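Local structure of Non-canonical purine NTP pyrophosphatase (Coxiella burnetii, 3TQU) at residues T35-P40 with T64-L69. The protein probably hydrolyses non-canonical purine nucleoside triphosphates such as XTP, dITP and ITP to their monophosphates and diphosphate, clearing them from the nucleotide pool. Residues are numbered along the deposited sequence; the frame is centred on the assembly and turned at random.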
loop_
_atom_site.group_PDB
_atom_site.type_symbol
_atom_site.label_atom_id
_atom_site.label_comp_id
_atom_site.label_asym_id
_atom_site.label_seq_id
_atom_site.Cartn_x
_atom_site.Cartn_y
_atom_site.Cartn_z
ATOM N N THR A 35 14.591 14.929 -11.944
ATOM C CA THR A 35 15.056 16.191 -12.511
ATOM C C THR A 35 16.091 15.992 -13.615
ATOM O O THR A 35 16.295 16.875 -14.447
ATOM C CB THR A 35 15.647 17.108 -11.431
ATOM O OG1 THR A 35 16.596 16.371 -10.651
ATOM C CG2 THR A 35 14.542 17.637 -10.522
ATOM N N GLU A 36 16.744 14.834 -13.624
ATOM C CA GLU A 36 17.751 14.541 -14.641
ATOM C C GLU A 36 17.111 14.165 -15.971
ATOM O O GLU A 36 17.795 14.018 -16.986
ATOM C CB GLU A 36 18.693 13.437 -14.163
ATOM C CG GLU A 36 19.697 13.913 -13.129
ATOM C CD GLU A 36 20.624 14.980 -13.683
ATOM O OE1 GLU A 36 21.419 14.659 -14.589
ATOM O OE2 GLU A 36 20.550 16.139 -13.222
ATOM N N PHE A 37 15.790 14.007 -15.945
ATOM C CA PHE A 37 14.997 13.739 -17.140
ATOM C C PHE A 37 14.085 14.925 -17.415
ATOM O O PHE A 37 13.213 14.863 -18.280
ATOM C CB PHE A 37 14.140 12.488 -16.943
ATOM C CG PHE A 37 14.932 11.217 -16.834
ATOM C CD1 PHE A 37 15.131 10.413 -17.944
ATOM C CD2 PHE A 37 15.475 10.826 -15.623
ATOM C CE1 PHE A 37 15.858 9.241 -17.848
ATOM C CE2 PHE A 37 16.205 9.656 -15.520
ATOM C CZ PHE A 37 16.396 8.863 -16.633
ATOM N N SER A 38 14.287 15.997 -16.656
ATOM C CA SER A 38 13.457 17.191 -16.752
ATOM C C SER A 38 11.980 16.898 -16.505
ATOM O O SER A 38 11.106 17.473 -17.153
ATOM C CB SER A 38 13.653 17.881 -18.101
ATOM O OG SER A 38 14.990 18.330 -18.232
ATOM N N VAL A 39 11.710 16.002 -15.559
ATOM C CA VAL A 39 10.343 15.705 -15.154
ATOM C C VAL A 39 9.873 16.722 -14.120
ATOM O O VAL A 39 10.526 16.915 -13.094
ATOM C CB VAL A 39 10.229 14.292 -14.547
ATOM C CG1 VAL A 39 8.804 14.019 -14.091
ATOM C CG2 VAL A 39 10.688 13.244 -15.554
ATOM N N PRO A 40 8.738 17.380 -14.387
ATOM C CA PRO A 40 8.195 18.346 -13.427
ATOM C C PRO A 40 7.515 17.646 -12.252
ATOM O O PRO A 40 7.113 16.487 -12.377
ATOM C CB PRO A 40 7.159 19.105 -14.256
ATOM C CG PRO A 40 6.708 18.119 -15.275
ATOM C CD PRO A 40 7.911 17.274 -15.601
ATOM N N THR A 64 9.719 8.993 -17.874
ATOM C CA THR A 64 11.089 8.539 -18.102
ATOM C C THR A 64 11.186 7.196 -18.825
ATOM O O THR A 64 12.175 6.923 -19.503
ATOM C CB THR A 64 11.887 8.457 -16.787
ATOM O OG1 THR A 64 11.300 7.470 -15.930
ATOM C CG2 THR A 64 11.890 9.805 -16.084
ATOM N N GLY A 65 10.165 6.358 -18.678
ATOM C CA GLY A 65 10.198 5.029 -19.264
ATOM C C GLY A 65 10.979 4.040 -18.416
ATOM O O GLY A 65 11.176 2.890 -18.813
ATOM N N LEU A 66 11.426 4.487 -17.246
ATOM C CA LEU A 66 12.171 3.634 -16.324
ATOM C C LEU A 66 11.314 3.305 -15.106
ATOM O O LEU A 66 10.303 3.962 -14.870
ATOM C CB LEU A 66 13.443 4.343 -15.858
ATOM C CG LEU A 66 14.588 4.592 -16.837
ATOM C CD1 LEU A 66 15.705 5.334 -16.125
ATOM C CD2 LEU A 66 15.103 3.291 -17.424
ATOM N N PRO A 67 11.716 2.285 -14.329
ATOM C CA PRO A 67 11.086 2.058 -13.023
ATOM C C PRO A 67 11.244 3.314 -12.176
ATOM O O PRO A 67 12.224 4.032 -12.348
ATOM C CB PRO A 67 11.918 0.922 -12.425
ATOM C CG PRO A 67 12.525 0.229 -13.601
ATOM C CD PRO A 67 12.771 1.298 -14.618
ATOM N N ALA A 68 10.302 3.586 -11.282
ATOM C CA ALA A 68 10.369 4.810 -10.499
ATOM C C ALA A 68 9.969 4.554 -9.057
ATOM O O ALA A 68 9.098 3.728 -8.779
ATOM C CB ALA A 68 9.494 5.889 -11.116
ATOM N N LEU A 69 10.614 5.271 -8.145
ATOM C CA LEU A 69 10.360 5.118 -6.723
ATOM C C LEU A 69 10.009 6.467 -6.116
ATOM O O LEU A 69 10.697 7.465 -6.356
ATOM C CB LEU A 69 11.593 4.533 -6.033
ATOM C CG LEU A 69 11.492 4.178 -4.549
ATOM C CD1 LEU A 69 12.499 3.096 -4.204
ATOM C CD2 LEU A 69 11.690 5.411 -3.666
#
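Phe37 packs on Thr64 and Leu66, and Val39 on Thr64, where, in this Ham1-family fold, the loop following strand 29-33 passes the C-terminal end of helix 49-64 and the turn into strand 68-77. The main interaction is CH-pi: Thr64 CG2 lies over one face of the Phe37 ring, 3.8 Å from its centroid and 27° off the normal. The methyl is displaced from the ring centre toward the root of the side chain, and its closest ring atom is Phe37 CG at 3.4 Å.

Apolar contacts extend the patch to both sides of this methyl. Val39 CG2 meets Thr64 CG2 at 3.7 Å, while the far end of the ring, Phe37 CZ, touches Leu66 CD1 at 3.6 Å. Val8 of strand 5-9 is shared by Phe37, Thr64 and Leu66, and Ile32 adds to the surroundings of the ring, so the patch rests against strands 5-9 and 29-33, the latter outermost in the sheet of this chain.

Gly65, with positive phi, takes the chain out of the helix, and an ST turn spans it. With chi1 of 64°, Thr64 turns its hydroxyl away from Phe37 and presents CG2 to the ring; OG1 is hydrogen-bonded to Ala60 O and accepts from Leu66 N at 3.3 Å, with an N-H...O angle of 163°.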